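Local atomic coordinates of rutinosidase (Aspergillus niger, PDB entry 6I1A), a protein that hydrolyses glycosidic bonds as a rutinosidase of glycoside hydrolase family 5, a secreted fungal enzyme with a TIM-barrel fold. Residues S276-A288 with R319-F331. Sequence-based numbering, arbitrary orientation. Where two conformers were deposited one is given.
With EDO (1,2-ethanediol), chain S; EDO (1,2-ethanediol), chain Q.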
ATOM      1  N   SER A 276     -10.290   4.492   9.608  1.00 13.49           N
ATOM      2  CA  SER A 276     -11.144   4.773  10.768  1.00 13.68           C
ATOM      3  C   SER A 276     -12.430   3.974  10.642  1.00 13.62           C
ATOM      4  O   SER A 276     -12.764   3.474   9.550  1.00 13.33           O
ATOM      5  CB  SER A 276     -11.467   6.268  10.832  1.00 14.73           C
ATOM      6  OG  SER A 276     -12.255   6.632   9.711  1.00 15.60           O
ATOM      7  N   SER A 277     -13.264   3.944  11.695  1.00 14.15           N
ATOM      8  CA  SER A 277     -14.591   3.350  11.502  1.00 14.71           C
ATOM      9  C   SER A 277     -15.398   4.116  10.450  1.00 14.65           C
ATOM     10  O   SER A 277     -16.148   3.515   9.685  1.00 14.75           O
ATOM     11  CB  SER A 277     -15.354   3.189  12.752  1.00 14.91           C
ATOM     12  OG  SER A 277     -14.686   2.345  13.686  1.00 15.36           O
ATOM     13  N   GLU A 278     -15.258   5.451  10.429  1.00 15.51           N
ATOM     14  CA  GLU A 278     -16.044   6.276   9.500  1.00 15.71           C
ATOM     15  C   GLU A 278     -15.673   5.966   8.061  1.00 14.85           C
ATOM     16  O   GLU A 278     -16.582   5.887   7.220  1.00 15.42           O
ATOM     17  CB  GLU A 278     -15.817   7.763   9.798  1.00 19.49           C
ATOM     18  CG  GLU A 278     -16.654   8.679   8.913  1.00 25.45           C
ATOM     19  CD  GLU A 278     -18.155   8.460   9.094  1.00 31.74           C
ATOM     20  OE1 GLU A 278     -18.549   8.320  10.244  1.00 39.51           O
ATOM     21  OE2 GLU A 278     -18.900   8.287   8.080  1.00 48.62           O
ATOM     22  N   ASN A 279     -14.380   5.826   7.747  1.00 13.61           N
ATOM     23  CA  ASN A 279     -13.936   5.684   6.347  1.00 14.75           C
ATOM     24  C   ASN A 279     -13.721   4.219   5.953  1.00 13.51           C
ATOM     25  O   ASN A 279     -13.332   3.967   4.786  1.00 14.28           O
ATOM     26  CB  ASN A 279     -12.689   6.531   6.062  1.00 15.54           C
ATOM     27  CG  ASN A 279     -11.432   6.046   6.701  1.00 15.45           C
ATOM     28  OD1 ASN A 279     -11.310   4.856   7.041  1.00 14.43           O
ATOM     29  ND2 ASN A 279     -10.461   6.930   6.869  1.00 16.11           N
ATOM     30  N   LEU A 280     -14.007   3.286   6.871  1.00 13.37           N
ATOM     31  CA  LEU A 280     -13.659   1.866   6.590  1.00 12.88           C
ATOM     32  C   LEU A 280     -14.268   1.421   5.282  1.00 13.55           C
ATOM     33  O   LEU A 280     -13.628   0.670   4.533  1.00 13.60           O
ATOM     34  CB  LEU A 280     -14.123   0.992   7.738  1.00 12.68           C
ATOM     35  CG  LEU A 280     -13.482  -0.402   7.701  1.00 13.43           C
ATOM     36  CD1 LEU A 280     -12.062  -0.349   8.201  1.00 15.50           C
ATOM     37  CD2 LEU A 280     -14.290  -1.403   8.485  1.00 12.82           C
ATOM     38  N   PRO A 281     -15.536   1.723   4.911  1.00 12.71           N
ATOM     39  CA  PRO A 281     -16.064   1.216   3.645  1.00 13.86           C
ATOM     40  C   PRO A 281     -15.260   1.635   2.411  1.00 12.79           C
ATOM     41  O   PRO A 281     -15.303   0.926   1.394  1.00 13.90           O
ATOM     42  CB  PRO A 281     -17.527   1.724   3.612  1.00 14.96           C
ATOM     43  CG  PRO A 281     -17.829   1.943   5.090  1.00 13.98           C
ATOM     44  CD  PRO A 281     -16.551   2.455   5.704  1.00 13.71           C
ATOM     45  N   GLU A 282     -14.585   2.786   2.478  1.00 13.38           N
ATOM     46  CA  GLU A 282     -13.687   3.247   1.406  1.00 14.05           C
ATOM     47  C   GLU A 282     -12.499   2.310   1.262  1.00 13.01           C
ATOM     48  O   GLU A 282     -12.124   1.958   0.111  1.00 14.46           O
ATOM     49  CB  GLU A 282     -13.216   4.677   1.656  1.00 16.12           C
ATOM     50  CG  GLU A 282     -14.342   5.677   1.638  1.00 19.54           C
ATOM     51  CD  GLU A 282     -13.959   7.024   2.243  1.00 27.94           C
ATOM     52  OE1 GLU A 282     -12.799   7.361   2.271  1.00 25.29           O
ATOM     53  OE2 GLU A 282     -14.861   7.655   2.821  1.00 38.32           O
ATOM     54  N   TYR A 283     -11.953   1.900   2.368  1.00 13.16           N
ATOM     55  CA  TYR A 283     -10.777   0.971   2.371  1.00 12.95           C
ATOM     56  C   TYR A 283     -11.221  -0.412   1.901  1.00 11.87           C
ATOM     57  O   TYR A 283     -10.497  -1.123   1.147  1.00 11.71           O
ATOM     58  CB  TYR A 283     -10.114   0.908   3.739  1.00 13.96           C
ATOM     59  CG  TYR A 283      -9.208   2.079   4.022  1.00 12.82           C
ATOM     60  CD1 TYR A 283      -9.683   3.262   4.548  1.00 15.43           C
ATOM     61  CD2 TYR A 283      -7.871   2.010   3.707  1.00 14.82           C
ATOM     62  CE1 TYR A 283      -8.870   4.361   4.726  1.00 15.68           C
ATOM     63  CE2 TYR A 283      -7.023   3.093   3.929  1.00 15.00           C
ATOM     64  CZ  TYR A 283      -7.520   4.259   4.472  1.00 16.05           C
ATOM     65  OH  TYR A 283      -6.717   5.384   4.637  1.00 16.72           O
ATOM     66  N   ILE A 284     -12.404  -0.854   2.327  1.00 11.96           N
ATOM     67  CA  ILE A 284     -12.966  -2.144   1.871  1.00 12.40           C
ATOM     68  C   ILE A 284     -13.154  -2.098   0.350  1.00 11.71           C
ATOM     69  O   ILE A 284     -12.773  -3.048  -0.386  1.00 11.94           O
ATOM     70  CB  ILE A 284     -14.284  -2.424   2.628  1.00 11.79           C
ATOM     71  CG1 ILE A 284     -13.985  -2.822   4.075  1.00 13.08           C
ATOM     72  CG2 ILE A 284     -15.153  -3.487   1.966  1.00 13.06           C
ATOM     73  CD1 ILE A 284     -15.197  -2.824   4.995  1.00 13.80           C
ATOM     74  N   LEU A 285     -13.806  -1.035  -0.146  1.00 12.51           N
ATOM     75  CA  LEU A 285     -14.041  -0.943  -1.588  1.00 13.28           C
ATOM     76  C   LEU A 285     -12.702  -0.868  -2.347  1.00 12.28           C
ATOM     77  O   LEU A 285     -12.593  -1.496  -3.417  1.00 12.59           O
ATOM     78  CB  LEU A 285     -14.930   0.272  -1.899  1.00 13.58           C
ATOM     79  CG  LEU A 285     -15.293   0.476  -3.376  1.00 16.08           C
ATOM     80  CD1 LEU A 285     -16.044  -0.732  -3.901  1.00 15.57           C
ATOM     81  CD2 LEU A 285     -16.127   1.736  -3.541  1.00 18.36           C
ATOM     82  N   ALA A 286     -11.687  -0.194  -1.832  1.00 12.56           N
ATOM     83  CA  ALA A 286     -10.375  -0.121  -2.491  1.00 12.44           C
ATOM     84  C   ALA A 286      -9.777  -1.533  -2.651  1.00 12.44           C
ATOM     85  O   ALA A 286      -9.275  -1.924  -3.740  1.00 13.02           O
ATOM     86  CB  ALA A 286      -9.435   0.801  -1.738  1.00 14.08           C
ATOM     87  N   ASP A 287      -9.849  -2.340  -1.607  1.00 12.05           N
ATOM     88  CA  ASP A 287      -9.346  -3.713  -1.667  1.00 12.82           C
ATOM     89  C   ASP A 287     -10.112  -4.484  -2.720  1.00 13.26           C
ATOM     90  O   ASP A 287      -9.542  -5.256  -3.504  1.00 13.86           O
ATOM     91  CB  ASP A 287      -9.454  -4.383  -0.292  1.00 12.36           C
ATOM     92  CG  ASP A 287      -8.423  -3.916   0.713  1.00 13.90           C
ATOM     93  OD1 ASP A 287      -7.394  -3.300   0.306  1.00 14.57           O
ATOM     94  OD2 ASP A 287      -8.611  -4.197   1.898  1.00 13.23           O
ATOM     95  N   ALA A 288     -11.434  -4.382  -2.715  1.00 12.70           N
ATOM     96  CA  ALA A 288     -12.222  -5.162  -3.658  1.00 11.85           C
ATOM     97  C   ALA A 288     -11.930  -4.730  -5.101  1.00 12.82           C
ATOM     98  O   ALA A 288     -11.873  -5.573  -6.038  1.00 13.50           O
ATOM     99  CB  ALA A 288     -13.720  -5.035  -3.411  1.00 13.05           C
ATOM    100  N   ARG A 319     -22.981  -1.114  10.293  1.00 13.90           N
ATOM    101  CA  ARG A 319     -22.803  -0.536   8.936  1.00 14.31           C
ATOM    102  C   ARG A 319     -21.537  -1.114   8.288  1.00 12.96           C
ATOM    103  O   ARG A 319     -21.597  -1.472   7.104  1.00 13.66           O
ATOM    104  CB  ARG A 319     -22.723   0.991   9.042  1.00 16.39           C
ATOM    105  CG  ARG A 319     -22.367   1.695   7.741  1.00 19.95           C
ATOM    106  CD  ARG A 319     -20.882   2.005   7.661  1.00 23.14           C
ATOM    107  NE  ARG A 319     -20.666   3.390   7.278  1.00 30.95           N
ATOM    108  CZ  ARG A 319     -19.565   4.089   7.507  1.00 26.38           C
ATOM    109  NH1 ARG A 319     -18.544   3.541   8.141  1.00 18.96           N
ATOM    110  NH2 ARG A 319     -19.493   5.343   7.104  1.00 33.58           N
ATOM    111  N   ASN A 320     -20.448  -1.213   9.054  1.00 12.82           N
ATOM    112  CA  ASN A 320     -19.135  -1.697   8.549  1.00 12.42           C
ATOM    113  C   ASN A 320     -19.186  -3.191   8.201  1.00 12.45           C
ATOM    114  O   ASN A 320     -18.664  -3.563   7.143  1.00 13.23           O
ATOM    115  CB  ASN A 320     -17.999  -1.314   9.499  1.00 12.29           C
ATOM    116  CG  ASN A 320     -17.653   0.157   9.401  1.00 13.52           C
ATOM    117  OD1 ASN A 320     -17.897   0.782   8.377  1.00 14.86           O
ATOM    118  ND2 ASN A 320     -17.080   0.713  10.454  1.00 13.65           N
ATOM    119  N   VAL A 321     -19.762  -4.019   9.072  1.00 12.81           N
ATOM    120  CA  VAL A 321     -19.850  -5.486   8.747  1.00 12.67           C
ATOM    121  C   VAL A 321     -20.692  -5.670   7.507  1.00 13.44           C
ATOM    122  O   VAL A 321     -20.315  -6.430   6.574  1.00 12.68           O
ATOM    123  CB  VAL A 321     -20.429  -6.325   9.900  1.00 15.32           C
ATOM    124  CG1 VAL A 321     -20.614  -7.788   9.502  1.00 20.56           C
ATOM    125  CG2 VAL A 321     -19.591  -6.245  11.105  1.00 17.04           C
ATOM    126  N   LEU A 322     -21.869  -5.022   7.434  1.00 12.34           N
ATOM    127  CA  LEU A 322     -22.738  -5.196   6.268  1.00 12.32           C
ATOM    128  C   LEU A 322     -22.092  -4.653   4.997  1.00 13.78           C
ATOM    129  O   LEU A 322     -22.234  -5.275   3.923  1.00 13.14           O
ATOM    130  CB  LEU A 322     -24.101  -4.541   6.531  1.00 14.26           C
ATOM    131  CG  LEU A 322     -24.919  -5.197   7.644  1.00 15.77           C
ATOM    132  CD1 LEU A 322     -26.234  -4.431   7.802  1.00 17.47           C
ATOM    133  CD2 LEU A 322     -25.211  -6.642   7.368  1.00 17.82           C
ATOM    134  N   ALA A 323     -21.371  -3.525   5.092  1.00 13.10           N
ATOM    135  CA  ALA A 323     -20.664  -2.966   3.928  1.00 14.64           C
ATOM    136  C   ALA A 323     -19.647  -3.987   3.389  1.00 12.79           C
ATOM    137  O   ALA A 323     -19.511  -4.216   2.185  1.00 13.28           O
ATOM    138  CB  ALA A 323     -20.011  -1.643   4.253  1.00 15.31           C
ATOM    139  N   GLY A 324     -18.889  -4.569   4.287  1.00 12.23           N
ATOM    140  CA  GLY A 324     -17.893  -5.545   3.850  1.00 12.07           C
ATOM    141  C   GLY A 324     -18.552  -6.751   3.257  1.00 13.17           C
ATOM    142  O   GLY A 324     -18.146  -7.231   2.165  1.00 12.48           O
ATOM    143  N   LEU A 325     -19.559  -7.350   3.910  1.00 11.87           N
ATOM    144  CA  LEU A 325     -20.215  -8.539   3.351  1.00 12.91           C
ATOM    145  C   LEU A 325     -20.703  -8.268   1.923  1.00 13.02           C
ATOM    146  O   LEU A 325     -20.497  -9.080   0.985  1.00 13.66           O
ATOM    147  CB  LEU A 325     -21.394  -8.973   4.211  1.00 12.87           C
ATOM    148  CG  LEU A 325     -21.007  -9.518   5.567  1.00 12.95           C
ATOM    149  CD1 LEU A 325     -22.256  -9.909   6.353  1.00 14.55           C
ATOM    150  CD2 LEU A 325     -20.140 -10.754   5.499  1.00 15.09           C
ATOM    151  N   GLU A 326     -21.347  -7.127   1.734  1.00 12.18           N
ATOM    152  CA  GLU A 326     -21.931  -6.790   0.422  0.50 13.96           C
ATOM    153  C   GLU A 326     -20.837  -6.628  -0.644  1.00 12.05           C
ATOM    154  O   GLU A 326     -20.997  -7.070  -1.807  1.00 14.37           O
ATOM    155  CB  GLU A 326     -22.776  -5.500   0.470  0.50 15.97           C
ATOM    156  CG  GLU A 326     -24.120  -5.660   1.153  0.50 17.92           C
ATOM    157  CD  GLU A 326     -24.849  -4.348   1.365  0.50 21.27           C
ATOM    158  OE1 GLU A 326     -25.725  -4.348   2.273  0.50 19.75           O
ATOM    159  OE2 GLU A 326     -24.410  -3.292   0.734  0.50 23.64           O
ATOM    160  N   THR A 327     -19.710  -6.025  -0.260  1.00 12.33           N
ATOM    161  CA  THR A 327     -18.607  -5.753  -1.193  1.00 11.96           C
ATOM    162  C   THR A 327     -17.956  -7.079  -1.583  1.00 13.29           C
ATOM    163  O   THR A 327     -17.739  -7.311  -2.760  1.00 13.09           O
ATOM    164  CB  THR A 327     -17.632  -4.783  -0.569  1.00 14.05           C
ATOM    165  OG1 THR A 327     -18.274  -3.553  -0.194  1.00 15.04           O
ATOM    166  CG2 THR A 327     -16.514  -4.454  -1.543  1.00 14.83           C
ATOM    167  N   TRP A 328     -17.597  -7.882  -0.614  1.00 12.28           N
ATOM    168  CA  TRP A 328     -16.883  -9.127  -0.956  1.00 12.60           C
ATOM    169  C   TRP A 328     -17.755 -10.055  -1.780  1.00 13.90           C
ATOM    170  O   TRP A 328     -17.199 -10.864  -2.587  1.00 13.90           O
ATOM    171  CB  TRP A 328     -16.381  -9.853   0.273  1.00 12.11           C
ATOM    172  CG  TRP A 328     -15.591  -9.056   1.265  1.00 11.03           C
ATOM    173  CD1 TRP A 328     -15.783  -9.027   2.615  1.00 11.42           C
ATOM    174  CD2 TRP A 328     -14.546  -8.089   1.022  1.00 10.81           C
ATOM    175  NE1 TRP A 328     -14.907  -8.210   3.216  1.00 12.18           N
ATOM    176  CE2 TRP A 328     -14.101  -7.609   2.282  1.00 11.24           C
ATOM    177  CE3 TRP A 328     -13.864  -7.644  -0.102  1.00 11.23           C
ATOM    178  CZ2 TRP A 328     -13.039  -6.710   2.444  1.00 11.53           C
ATOM    179  CZ3 TRP A 328     -12.826  -6.737   0.051  1.00 12.86           C
ATOM    180  CH2 TRP A 328     -12.413  -6.266   1.295  1.00 13.69           C
ATOM    181  N   SER A 329     -19.093 -10.063  -1.591  1.00 13.60           N
ATOM    182  CA  SER A 329     -19.930 -11.010  -2.360  0.50 14.30           C
ATOM    183  C   SER A 329     -20.281 -10.465  -3.759  1.00 14.85           C
ATOM    184  O   SER A 329     -20.815 -11.282  -4.564  1.00 17.94           O
ATOM    185  CB  SER A 329     -21.117 -11.425  -1.550  0.50 16.60           C
ATOM    186  OG  SER A 329     -21.899 -10.301  -1.277  0.50 17.39           O
ATOM    187  N   SER A 330     -20.020  -9.219  -4.009  1.00 14.60           N
ATOM    188  CA  SER A 330     -20.268  -8.576  -5.328  1.00 17.14           C
ATOM    189  C   SER A 330     -19.050  -8.695  -6.224  1.00 16.02           C
ATOM    190  O   SER A 330     -19.190  -9.153  -7.369  1.00 17.06           O
ATOM    191  CB  SER A 330     -20.720  -7.189  -5.203  1.00 19.65           C
ATOM    192  OG  SER A 330     -21.140  -6.748  -6.487  1.00 18.48           O
ATOM    193  N   PHE A 331     -17.880  -8.396  -5.693  1.00 13.73           N
ATOM    194  CA  PHE A 331     -16.644  -8.370  -6.504  1.00 13.21           C
ATOM    195  C   PHE A 331     -15.859  -9.675  -6.366  1.00 14.75           C
ATOM    196  O   PHE A 331     -14.824  -9.811  -7.116  1.00 17.85           O
ATOM    197  CB  PHE A 331     -15.781  -7.191  -6.123  1.00 15.38           C
ATOM    198  CG  PHE A 331     -16.465  -5.888  -6.434  1.00 14.62           C
ATOM    199  CD1 PHE A 331     -16.712  -5.527  -7.741  1.00 16.60           C
ATOM    200  CD2 PHE A 331     -16.832  -5.033  -5.421  1.00 16.67           C
ATOM    201  CE1 PHE A 331     -17.403  -4.352  -8.009  1.00 17.72           C
ATOM    202  CE2 PHE A 331     -17.497  -3.857  -5.706  1.00 16.20           C
ATOM    203  CZ  PHE A 331     -17.744  -3.518  -6.996  1.00 17.30           C
TER
HETATM  204  C1  EDO S 417      -9.148   4.408   1.139  1.00 28.20           C
HETATM  205  O1  EDO S 417      -8.737   4.195  -0.205  1.00 36.35           O
HETATM  206  C2  EDO S 417      -9.317   5.832   1.450  1.00 28.74           C
HETATM  207  O2  EDO S 417     -10.491   6.378   0.987  1.00 32.33           O
HETATM  208  C1  EDO Q 415     -21.429  -3.625  -4.871  0.70 25.25           C
HETATM  209  O1  EDO Q 415     -22.264  -4.584  -5.477  1.00 21.83           O
HETATM  210  C2  EDO Q 415     -21.261  -3.757  -3.416  0.70 28.32           C
HETATM  211  O2  EDO Q 415     -22.473  -3.400  -2.752  0.70 24.43           O
HETATM  212  O   HOH W   1     -17.535  -0.953   1.042  1.00 26.32           O
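Arg319 reaches the turn before helix 280-288 and meets Glu278 at both its backbone O and its carboxylate. Arg319 NH1 and NH2 both donate to Glu278 O, NH2 at 3.0 Å. Glu278 OE2 adds a salt bridge to Arg319 NH2 at 3.2 Å, the carboxylate plane turned 68° from the guanidinium. Pro281 CG lies over one face of the Arg319 guanidinium, 3.4 Å above the plane. Ser277 O lies close to the amide plane of Asn320, which donates through ND2 at 3.1 Å. Asn320 OD1 accepts from Arg319 NH1 at 2.8 Å, which ties the two side chains together.

Further along, Ile284 is a knob among Asn320, Gly324, Thr327 and Trp328. Its CG2, anti to the backbone N, lies over the six-membered ring of Trp328, a CH-pi contact. Ala288 CB presses on Thr327 CG2 at 3.4 Å, a tight fit, and also touches Phe331. A water joins Pro281 O to Thr327 OG1.

Behind the pair, Trp328 packs edge-to-face on Trp304, and Ser277 OG is hydrogen-bonded to Thr313 N. The helices run nearly parallel, 14° apart, as neighbouring outer helices of the TIM barrel. Polar bonds thus tie the loop leading into helix 280-288 to the early part of the other helix, while mainly apolar packing joins the later turns.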